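Local structure of uncharacterized protein YacP (Bacillus subtilis, 5MQ8) at residues G8-L18 against F26-I34; R47-K58 against V69-A80. The protein is an endoribonuclease of the PIN clan, also called Rae1, involved in ribosome-dependent mRNA decay. One frame throughout, in Å; residues are numbered along the deposited sequence.

Contact 1: G8-L18 against F26-I34; sequences GYNMIGAWPQL and FEEARDVLI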
loop_
_atom_site.group_PDB
_atom_site.type_symbol
_atom_site.label_atom_id
_atom_site.label_comp_id
_atom_site.label_asym_id
_atom_site.label_seq_id
_atom_site.Cartn_x
_atom_site.Cartn_y
_atom_site.Cartn_z
ATOM N N GLY A 8 1.524 10.375 -24.283
ATOM C CA GLY A 8 0.589 9.594 -23.486
ATOM C C GLY A 8 -0.242 8.576 -24.240
ATOM O O GLY A 8 -0.282 7.406 -23.849
ATOM N N TYR A 9 -0.921 9.017 -25.312
ATOM C CA TYR A 9 -1.758 8.133 -26.143
ATOM C C TYR A 9 -0.928 7.008 -26.774
ATOM O O TYR A 9 -1.380 5.866 -26.801
ATOM C CB TYR A 9 -2.524 8.926 -27.231
ATOM C CG TYR A 9 -3.401 8.044 -28.093
ATOM C CD1 TYR A 9 -4.566 7.471 -27.582
ATOM C CD2 TYR A 9 -3.027 7.709 -29.393
ATOM C CE1 TYR A 9 -5.364 6.628 -28.360
ATOM C CE2 TYR A 9 -3.810 6.856 -30.177
ATOM C CZ TYR A 9 -4.986 6.333 -29.659
ATOM O OH TYR A 9 -5.776 5.518 -30.433
ATOM N N ASN A 10 0.278 7.330 -27.258
ATOM C CA ASN A 10 1.168 6.346 -27.854
ATOM C C ASN A 10 1.549 5.241 -26.876
ATOM O O ASN A 10 1.583 4.076 -27.286
ATOM C CB ASN A 10 2.415 6.996 -28.436
ATOM C CG ASN A 10 3.247 6.054 -29.268
ATOM O OD1 ASN A 10 4.337 5.630 -28.871
ATOM N ND2 ASN A 10 2.737 5.694 -30.438
ATOM N N MET A 11 1.838 5.597 -25.590
ATOM C CA MET A 11 2.194 4.616 -24.550
ATOM C C MET A 11 1.032 3.697 -24.315
ATOM O O MET A 11 1.217 2.483 -24.275
ATOM C CB MET A 11 2.627 5.287 -23.221
ATOM C CG MET A 11 3.878 6.141 -23.317
ATOM S SD MET A 11 5.335 5.365 -24.076
ATOM C CE MET A 11 5.396 6.228 -25.631
ATOM N N ILE A 12 -0.168 4.275 -24.186
ATOM C CA ILE A 12 -1.427 3.567 -23.955
ATOM C C ILE A 12 -1.647 2.462 -25.005
ATOM O O ILE A 12 -1.900 1.326 -24.630
ATOM C CB ILE A 12 -2.620 4.553 -23.836
ATOM C CG1 ILE A 12 -2.594 5.282 -22.473
ATOM C CG2 ILE A 12 -3.968 3.828 -24.051
ATOM C CD1 ILE A 12 -3.619 6.443 -22.299
ATOM N N GLY A 13 -1.492 2.802 -26.281
ATOM C CA GLY A 13 -1.662 1.867 -27.385
ATOM C C GLY A 13 -0.563 0.832 -27.547
ATOM O O GLY A 13 -0.792 -0.197 -28.186
ATOM N N ALA A 14 0.640 1.085 -26.974
ATOM C CA ALA A 14 1.787 0.191 -27.126
ATOM C C ALA A 14 2.073 -0.729 -25.920
ATOM O O ALA A 14 2.738 -1.742 -26.095
ATOM C CB ALA A 14 3.024 1.003 -27.470
ATOM N N TRP A 15 1.622 -0.362 -24.704
ATOM C CA TRP A 15 1.894 -1.151 -23.503
ATOM C C TRP A 15 0.779 -2.176 -23.283
ATOM O O TRP A 15 -0.401 -1.789 -23.271
ATOM C CB TRP A 15 2.099 -0.243 -22.274
ATOM C CG TRP A 15 3.283 0.696 -22.345
ATOM C CD1 TRP A 15 4.136 0.874 -23.395
ATOM C CD2 TRP A 15 3.727 1.589 -21.315
ATOM N NE1 TRP A 15 5.085 1.819 -23.080
ATOM C CE2 TRP A 15 4.864 2.266 -21.805
ATOM C CE3 TRP A 15 3.315 1.835 -19.994
ATOM C CZ2 TRP A 15 5.562 3.212 -21.041
ATOM C CZ3 TRP A 15 4.009 2.773 -19.238
ATOM C CH2 TRP A 15 5.115 3.450 -19.763
ATOM N N PRO A 16 1.131 -3.486 -23.135
ATOM C CA PRO A 16 0.093 -4.533 -22.982
ATOM C C PRO A 16 -0.893 -4.328 -21.840
ATOM O O PRO A 16 -2.086 -4.543 -22.045
ATOM C CB PRO A 16 0.900 -5.830 -22.818
ATOM C CG PRO A 16 2.206 -5.550 -23.483
ATOM C CD PRO A 16 2.485 -4.082 -23.185
ATOM N N GLN A 17 -0.426 -3.883 -20.660
ATOM C CA GLN A 17 -1.317 -3.647 -19.518
ATOM C C GLN A 17 -2.165 -2.358 -19.653
ATOM O O GLN A 17 -3.073 -2.139 -18.840
ATOM C CB GLN A 17 -0.548 -3.681 -18.185
ATOM C CG GLN A 17 -0.103 -5.088 -17.756
ATOM C CD GLN A 17 -0.215 -5.310 -16.258
ATOM O OE1 GLN A 17 0.293 -4.533 -15.437
ATOM N NE2 GLN A 17 -0.862 -6.399 -15.869
ATOM N N LEU A 18 -1.914 -1.545 -20.703
ATOM C CA LEU A 18 -2.663 -0.311 -20.954
ATOM C C LEU A 18 -3.636 -0.400 -22.126
ATOM O O LEU A 18 -4.755 0.095 -22.007
ATOM C CB LEU A 18 -1.717 0.884 -21.204
ATOM C CG LEU A 18 -0.800 1.365 -20.072
ATOM C CD1 LEU A 18 -0.117 2.656 -20.459
ATOM C CD2 LEU A 18 -1.565 1.601 -18.809
ATOM N N PHE A 26 -10.115 5.700 -22.743
ATOM C CA PHE A 26 -8.915 5.176 -22.080
ATOM C C PHE A 26 -8.668 5.774 -20.680
ATOM O O PHE A 26 -7.517 6.004 -20.311
ATOM C CB PHE A 26 -7.681 5.337 -22.994
ATOM C CG PHE A 26 -7.744 4.576 -24.296
ATOM C CD1 PHE A 26 -7.293 3.261 -24.373
ATOM C CD2 PHE A 26 -8.211 5.186 -25.457
ATOM C CE1 PHE A 26 -7.314 2.565 -25.588
ATOM C CE2 PHE A 26 -8.250 4.483 -26.669
ATOM C CZ PHE A 26 -7.798 3.180 -26.725
ATOM N N GLU A 27 -9.751 6.010 -19.906
ATOM C CA GLU A 27 -9.708 6.613 -18.569
ATOM C C GLU A 27 -8.824 5.833 -17.597
ATOM O O GLU A 27 -8.023 6.440 -16.887
ATOM C CB GLU A 27 -11.120 6.797 -18.004
ATOM C CG GLU A 27 -11.151 7.544 -16.680
ATOM C CD GLU A 27 -12.509 7.712 -16.028
ATOM O OE1 GLU A 27 -13.363 6.807 -16.172
ATOM O OE2 GLU A 27 -12.700 8.733 -15.328
ATOM N N GLU A 28 -8.972 4.497 -17.574
ATOM C CA GLU A 28 -8.186 3.620 -16.723
ATOM C C GLU A 28 -6.738 3.563 -17.202
ATOM O O GLU A 28 -5.829 3.642 -16.373
ATOM C CB GLU A 28 -8.815 2.225 -16.621
ATOM C CG GLU A 28 -9.958 2.192 -15.623
ATOM C CD GLU A 28 -10.775 0.917 -15.515
ATOM O OE1 GLU A 28 -10.238 -0.183 -15.784
ATOM O OE2 GLU A 28 -11.960 1.023 -15.130
ATOM N N ALA A 29 -6.521 3.483 -18.530
ATOM C CA ALA A 29 -5.173 3.441 -19.103
ATOM C C ALA A 29 -4.380 4.726 -18.783
ATOM O O ALA A 29 -3.197 4.653 -18.441
ATOM C CB ALA A 29 -5.244 3.209 -20.601
ATOM N N ARG A 30 -5.057 5.885 -18.844
ATOM C CA ARG A 30 -4.522 7.208 -18.529
ATOM C C ARG A 30 -4.080 7.253 -17.050
ATOM O O ARG A 30 -2.954 7.648 -16.762
ATOM C CB ARG A 30 -5.577 8.276 -18.846
ATOM C CG ARG A 30 -5.251 9.687 -18.381
ATOM C CD ARG A 30 -6.141 10.071 -17.220
ATOM N NE ARG A 30 -7.362 10.706 -17.671
ATOM C CZ ARG A 30 -8.466 10.810 -16.941
ATOM N NH1 ARG A 30 -8.520 10.286 -15.722
ATOM N NH2 ARG A 30 -9.528 11.429 -17.428
ATOM N N ASP A 31 -4.957 6.810 -16.137
ATOM C CA ASP A 31 -4.697 6.759 -14.702
ATOM C C ASP A 31 -3.512 5.864 -14.346
ATOM O O ASP A 31 -2.671 6.279 -13.555
ATOM C CB ASP A 31 -5.960 6.308 -13.951
ATOM C CG ASP A 31 -7.086 7.336 -13.926
ATOM O OD1 ASP A 31 -6.831 8.510 -14.277
ATOM O OD2 ASP A 31 -8.219 6.965 -13.541
ATOM N N VAL A 32 -3.439 4.643 -14.934
ATOM C CA VAL A 32 -2.339 3.705 -14.699
ATOM C C VAL A 32 -1.028 4.327 -15.199
ATOM O O VAL A 32 -0.034 4.315 -14.460
ATOM C CB VAL A 32 -2.599 2.292 -15.291
ATOM C CG1 VAL A 32 -1.365 1.394 -15.148
ATOM C CG2 VAL A 32 -3.809 1.635 -14.631
ATOM N N LEU A 33 -1.056 4.930 -16.417
ATOM C CA LEU A 33 0.115 5.584 -16.995
ATOM C C LEU A 33 0.647 6.712 -16.115
ATOM O O LEU A 33 1.855 6.768 -15.886
ATOM C CB LEU A 33 -0.149 6.060 -18.445
ATOM C CG LEU A 33 0.976 6.832 -19.148
ATOM C CD1 LEU A 33 2.257 5.969 -19.289
ATOM C CD2 LEU A 33 0.502 7.335 -20.501
ATOM N N ILE A 34 -0.244 7.575 -15.587
ATOM C CA ILE A 34 0.152 8.670 -14.675
ATOM C C ILE A 34 0.858 8.138 -13.421
ATOM O O ILE A 34 1.877 8.710 -13.004
ATOM C CB ILE A 34 -1.049 9.590 -14.339
ATOM C CG1 ILE A 34 -1.504 10.364 -15.593
ATOM C CG2 ILE A 34 -0.720 10.548 -13.193
ATOM C CD1 ILE A 34 -2.935 10.872 -15.516
#
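L33 of helix 23-44 packs as a knob into a hole formed by G8, M11, I12 and L18. This is helix packing at the first crossover of a PIN-clan NYN domain, where the chain leaves strand 3-7. The axes of segments 8-14 and 26-34 run at 104° to each other and come within 10.0 Å.

The apolar contacts centre on L33. Its chi1 of 177° sets CG anti to the backbone N, from where CD2 turns to G8 and CD1 to W15; both lie 4.0 Å from M11 CB. CD1 meets the indole of W15 at CZ3, 3.6 Å away, and the two side chains cross at about a right angle. I12 packs next to L33 and extends the contact to F26, A29 and R30. Its CG2 touches F26 CD1 at 3.4 Å and packs on A29 CB, while CD1 reaches the backbone of R30. L18 lays CD2 against V32 CG1 at 3.7 Å and CD1 against L33 CB.

One aromatic pair joins the segments. Y9 turns its edge toward the face of F26 in an offset edge-to-face arrangement, planes at 82° and centroids 5.9 Å apart.

No hydrogen bond crosses the contact. W15 NE1 donates to A121 O; R30 NH1 makes a salt bridge with its neighbour D31 OD1. At G8, L33 CD2 lies 3.4 Å from the carbonyl O, the acceptor for I12 N.

Contact 2: R47-K58 against V69-A80; sequences RVIVVFDAHLVK and VEVIFTKENETA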
loop_
_atom_site.group_PDB
_atom_site.type_symbol
_atom_site.label_atom_id
_atom_site.label_comp_id
_atom_site.label_asym_id
_atom_site.label_seq_id
_atom_site.Cartn_x
_atom_site.Cartn_y
_atom_site.Cartn_z
ATOM N N ARG A 47 12.431 15.257 -14.378
ATOM C CA ARG A 47 11.131 15.885 -14.535
ATOM C C ARG A 47 10.364 15.138 -15.646
ATOM O O ARG A 47 10.941 14.793 -16.679
ATOM C CB ARG A 47 11.280 17.362 -14.851
ATOM C CG ARG A 47 9.955 18.085 -14.820
ATOM C CD ARG A 47 10.135 19.503 -15.249
ATOM N NE ARG A 47 8.852 20.193 -15.353
ATOM C CZ ARG A 47 8.739 21.502 -15.514
ATOM N NH1 ARG A 47 9.822 22.264 -15.578
ATOM N NH2 ARG A 47 7.544 22.062 -15.609
ATOM N N VAL A 48 9.086 14.822 -15.391
ATOM C CA VAL A 48 8.228 14.068 -16.308
ATOM C C VAL A 48 6.986 14.860 -16.649
ATOM O O VAL A 48 6.281 15.314 -15.751
ATOM C CB VAL A 48 7.864 12.660 -15.752
ATOM C CG1 VAL A 48 6.934 11.914 -16.707
ATOM C CG2 VAL A 48 9.110 11.827 -15.474
ATOM N N ILE A 49 6.713 15.026 -17.956
ATOM C CA ILE A 49 5.505 15.696 -18.423
ATOM C C ILE A 49 4.773 14.748 -19.369
ATOM O O ILE A 49 5.340 14.308 -20.368
ATOM C CB ILE A 49 5.745 17.114 -19.018
ATOM C CG1 ILE A 49 6.484 18.027 -17.999
ATOM C CG2 ILE A 49 4.400 17.742 -19.451
ATOM C CD1 ILE A 49 6.934 19.403 -18.525
ATOM N N VAL A 50 3.518 14.434 -19.054
ATOM C CA VAL A 50 2.718 13.538 -19.890
ATOM C C VAL A 50 1.749 14.372 -20.724
ATOM O O VAL A 50 0.950 15.130 -20.174
ATOM C CB VAL A 50 2.023 12.404 -19.084
ATOM C CG1 VAL A 50 1.332 11.410 -20.014
ATOM C CG2 VAL A 50 3.031 11.670 -18.200
ATOM N N VAL A 51 1.834 14.222 -22.045
ATOM C CA VAL A 51 1.003 14.931 -23.015
ATOM C C VAL A 51 -0.011 13.975 -23.634
ATOM O O VAL A 51 0.348 12.981 -24.277
ATOM C CB VAL A 51 1.858 15.688 -24.080
ATOM C CG1 VAL A 51 0.979 16.381 -25.129
ATOM C CG2 VAL A 51 2.775 16.696 -23.410
ATOM N N PHE A 52 -1.277 14.283 -23.423
ATOM C CA PHE A 52 -2.379 13.508 -23.942
ATOM C C PHE A 52 -3.100 14.277 -25.034
ATOM O O PHE A 52 -3.452 15.449 -24.856
ATOM C CB PHE A 52 -3.376 13.145 -22.833
ATOM C CG PHE A 52 -2.886 12.138 -21.823
ATOM C CD1 PHE A 52 -2.662 10.812 -22.185
ATOM C CD2 PHE A 52 -2.709 12.495 -20.490
ATOM C CE1 PHE A 52 -2.238 9.870 -21.235
ATOM C CE2 PHE A 52 -2.286 11.550 -19.543
ATOM C CZ PHE A 52 -2.045 10.249 -19.925
ATOM N N ASP A 53 -3.339 13.603 -26.159
ATOM C CA ASP A 53 -4.104 14.166 -27.249
ATOM C C ASP A 53 -5.557 14.219 -26.706
ATOM O O ASP A 53 -6.122 13.173 -26.379
ATOM C CB ASP A 53 -4.004 13.246 -28.483
ATOM C CG ASP A 53 -4.727 13.800 -29.701
ATOM O OD1 ASP A 53 -5.971 13.958 -29.632
ATOM O OD2 ASP A 53 -4.046 14.091 -30.710
ATOM N N ALA A 54 -6.118 15.442 -26.557
ATOM C CA ALA A 54 -7.462 15.682 -26.003
ATOM C C ALA A 54 -8.630 15.032 -26.778
ATOM O O ALA A 54 -9.696 14.817 -26.195
ATOM C CB ALA A 54 -7.701 17.176 -25.846
ATOM N N HIS A 55 -8.438 14.721 -28.073
ATOM C CA HIS A 55 -9.474 14.061 -28.874
ATOM C C HIS A 55 -9.502 12.542 -28.715
ATOM O O HIS A 55 -10.497 11.914 -29.094
ATOM C CB HIS A 55 -9.388 14.459 -30.353
ATOM C CG HIS A 55 -9.843 15.862 -30.569
ATOM N ND1 HIS A 55 -11.192 16.198 -30.539
ATOM C CD2 HIS A 55 -9.112 16.991 -30.696
ATOM C CE1 HIS A 55 -11.235 17.509 -30.693
ATOM N NE2 HIS A 55 -10.007 18.030 -30.784
ATOM N N LEU A 56 -8.429 11.950 -28.153
ATOM C CA LEU A 56 -8.335 10.495 -27.976
ATOM C C LEU A 56 -8.396 10.040 -26.513
ATOM O O LEU A 56 -8.847 8.923 -26.234
ATOM C CB LEU A 56 -7.058 9.951 -28.645
ATOM C CG LEU A 56 -6.852 10.283 -30.132
ATOM C CD1 LEU A 56 -5.385 10.281 -30.488
ATOM C CD2 LEU A 56 -7.617 9.320 -31.024
ATOM N N VAL A 57 -7.908 10.877 -25.583
ATOM C CA VAL A 57 -7.878 10.518 -24.168
ATOM C C VAL A 57 -8.802 11.416 -23.354
ATOM O O VAL A 57 -8.808 12.637 -23.540
ATOM C CB VAL A 57 -6.429 10.483 -23.593
ATOM C CG1 VAL A 57 -6.405 9.967 -22.146
ATOM C CG2 VAL A 57 -5.495 9.648 -24.474
ATOM N N LYS A 58 -9.568 10.786 -22.443
ATOM C CA LYS A 58 -10.514 11.409 -21.520
ATOM C C LYS A 58 -9.817 12.472 -20.672
ATOM O O LYS A 58 -8.765 12.206 -20.081
ATOM C CB LYS A 58 -11.147 10.319 -20.633
ATOM C CG LYS A 58 -12.023 10.812 -19.488
ATOM C CD LYS A 58 -13.482 11.010 -19.847
ATOM C CE LYS A 58 -14.149 11.985 -18.904
ATOM N NZ LYS A 58 -14.270 11.446 -17.518
ATOM N N VAL A 69 3.542 14.246 -11.271
ATOM C CA VAL A 69 3.475 14.266 -12.740
ATOM C C VAL A 69 2.673 15.423 -13.275
ATOM O O VAL A 69 1.487 15.547 -12.970
ATOM C CB VAL A 69 2.904 12.940 -13.329
ATOM C CG1 VAL A 69 3.209 12.816 -14.812
ATOM C CG2 VAL A 69 3.411 11.728 -12.588
ATOM N N GLU A 70 3.282 16.197 -14.165
ATOM C CA GLU A 70 2.558 17.250 -14.860
ATOM C C GLU A 70 1.842 16.570 -16.047
ATOM O O GLU A 70 2.472 15.863 -16.834
ATOM C CB GLU A 70 3.515 18.338 -15.347
ATOM C CG GLU A 70 2.794 19.545 -15.918
ATOM C CD GLU A 70 3.670 20.729 -16.264
ATOM O OE1 GLU A 70 3.129 21.684 -16.860
ATOM O OE2 GLU A 70 4.878 20.717 -15.937
ATOM N N VAL A 71 0.528 16.758 -16.137
ATOM C CA VAL A 71 -0.306 16.179 -17.182
ATOM C C VAL A 71 -0.890 17.317 -18.011
ATOM O O VAL A 71 -1.558 18.196 -17.460
ATOM C CB VAL A 71 -1.388 15.246 -16.581
ATOM C CG1 VAL A 71 -2.391 14.812 -17.638
ATOM C CG2 VAL A 71 -0.750 14.031 -15.900
ATOM N N ILE A 72 -0.617 17.308 -19.334
ATOM C CA ILE A 72 -1.065 18.352 -20.258
ATOM C C ILE A 72 -1.888 17.765 -21.383
ATOM O O ILE A 72 -1.487 16.779 -21.987
ATOM C CB ILE A 72 0.133 19.219 -20.764
ATOM C CG1 ILE A 72 0.663 20.106 -19.629
ATOM C CG2 ILE A 72 -0.251 20.099 -21.973
ATOM C CD1 ILE A 72 1.993 20.658 -19.834
ATOM N N PHE A 73 -3.051 18.357 -21.640
ATOM C CA PHE A 73 -3.905 17.963 -22.743
ATOM C C PHE A 73 -3.697 18.957 -23.883
ATOM O O PHE A 73 -3.488 20.144 -23.625
ATOM C CB PHE A 73 -5.379 17.880 -22.305
ATOM C CG PHE A 73 -5.699 16.614 -21.542
ATOM C CD1 PHE A 73 -5.376 16.493 -20.198
ATOM C CD2 PHE A 73 -6.291 15.533 -22.176
ATOM C CE1 PHE A 73 -5.647 15.312 -19.496
ATOM C CE2 PHE A 73 -6.570 14.358 -21.471
ATOM C CZ PHE A 73 -6.235 14.253 -20.135
ATOM N N THR A 74 -3.696 18.472 -25.141
ATOM C CA THR A 74 -3.524 19.343 -26.312
ATOM C C THR A 74 -4.769 20.234 -26.504
ATOM O O THR A 74 -5.817 19.958 -25.914
ATOM C CB THR A 74 -3.241 18.516 -27.584
ATOM O OG1 THR A 74 -4.313 17.600 -27.819
ATOM C CG2 THR A 74 -1.912 17.788 -27.539
ATOM N N LYS A 75 -4.641 21.316 -27.308
ATOM C CA LYS A 75 -5.758 22.190 -27.685
ATOM C C LYS A 75 -6.496 21.486 -28.827
ATOM O O LYS A 75 -6.029 20.441 -29.297
ATOM C CB LYS A 75 -5.258 23.566 -28.182
ATOM C CG LYS A 75 -4.611 24.460 -27.130
ATOM C CD LYS A 75 -5.564 25.463 -26.478
ATOM C CE LYS A 75 -5.698 26.748 -27.261
ATOM N NZ LYS A 75 -6.625 27.695 -26.592
ATOM N N GLU A 76 -7.574 22.118 -29.342
ATOM C CA GLU A 76 -8.487 21.617 -30.381
ATOM C C GLU A 76 -7.815 20.917 -31.610
ATOM O O GLU A 76 -8.017 19.712 -31.766
ATOM C CB GLU A 76 -9.462 22.716 -30.847
ATOM C CG GLU A 76 -10.837 22.167 -31.215
ATOM C CD GLU A 76 -11.921 23.207 -31.441
ATOM O OE1 GLU A 76 -12.536 23.652 -30.444
ATOM O OE2 GLU A 76 -12.174 23.558 -32.617
ATOM N N ASN A 77 -7.072 21.627 -32.479
ATOM C CA ASN A 77 -6.476 20.956 -33.652
ATOM C C ASN A 77 -4.974 20.737 -33.509
ATOM O O ASN A 77 -4.230 20.650 -34.500
ATOM C CB ASN A 77 -6.827 21.697 -34.948
ATOM C CG ASN A 77 -8.243 21.446 -35.411
ATOM O OD1 ASN A 77 -9.165 22.219 -35.133
ATOM N ND2 ASN A 77 -8.446 20.348 -36.121
ATOM N N GLU A 78 -4.538 20.612 -32.253
ATOM C CA GLU A 78 -3.142 20.469 -31.892
ATOM C C GLU A 78 -2.840 19.021 -31.599
ATOM O O GLU A 78 -3.597 18.366 -30.893
ATOM C CB GLU A 78 -2.847 21.359 -30.674
ATOM C CG GLU A 78 -1.378 21.429 -30.291
ATOM C CD GLU A 78 -1.111 21.984 -28.906
ATOM O OE1 GLU A 78 0.006 22.504 -28.695
ATOM O OE2 GLU A 78 -2.001 21.891 -28.030
ATOM N N THR A 79 -1.749 18.513 -32.164
ATOM C CA THR A 79 -1.324 17.135 -31.923
ATOM C C THR A 79 -0.284 17.132 -30.796
ATOM O O THR A 79 0.316 18.171 -30.506
ATOM C CB THR A 79 -0.771 16.496 -33.202
ATOM O OG1 THR A 79 0.210 17.368 -33.760
ATOM C CG2 THR A 79 -1.866 16.196 -34.233
ATOM N N ALA A 80 -0.072 15.959 -30.179
ATOM C CA ALA A 80 0.862 15.750 -29.084
ATOM C C ALA A 80 2.270 16.183 -29.445
ATOM O O ALA A 80 2.915 16.810 -28.615
ATOM C CB ALA A 80 0.842 14.295 -28.633
HETATM O O HOH W 1 6.430 19.390 -14.159
HETATM O O HOH W 2 5.988 16.806 -13.477
#
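The ring of F73 has F52 CB over one face, 4.0 Å from its centroid, in a CH-pi contact. V57 O and A54 CA lie at its edge. The F52 ring takes V50 CG1 over one face and V71 CG1 at its edge. The F52 and F73 rings are oblique to each other, with planes at 34°. R47 NH2 makes a 3.0 Å salt bridge to E70 OE2, in the guanidinium plane, and guanidinium and carboxylate are nearly coplanar. R47 is extended from CG to NE, and E70 beyond its CG. E70 runs alongside I49, its OE2 3.6 Å from I49 CD1. Water 1 joins R47 NE to the same E70 OE2.

Strands 47-52 and 70-73 pair in parallel at one side of the five-stranded sheet of the PIN-clan domain, with 70-73 outermost in this chain. V50 N donates to E70 O, I72 N to V50 O, F52 N to I72 O and T74 N to F52 O. At the start of the pair, water 2 links V48 O to E70 N. V50, F52, V71 and F73 share one face of the sheet; I49, V51, E70 and I72 share the other, where I49 CG2 meets I72 CD1 at 3.8 Å.

Past the strands, T74 OG1 accepts from A54 N at 3.1 Å. With chi1 58°, T74 holds OG1 between its backbone N and carbonyl carbon, turned to A54 N; OG1 also donates weakly to E78 O. D53 OD1 accepts from H55 N, forming an Asx turn. H55 NE2 bonds weakly to E76 O at 2.8 Å.

Overall arrangement
Contact 1 is buried, about 8 Å from the chain's centre; contact 2 is only partly buried, its last turns reaching the surface. The first packs helices, by apolar side chains and one aromatic pair. The second pairs strands, so backbone hydrogen bonds dominate, with a salt bridge and waters at one end and polar turns at the other. Their centres lie about 13 Å apart, and helix 23-44 leads directly into strand 47-52. The two meet around F52, which packs against I12, R30 and L33. R30 NH2 also bonds K58 O, and G8 N probably bonds V51 O. The second subunit touches contact 1 at Q17, E28, D31 and V32, and does not touch contact 2.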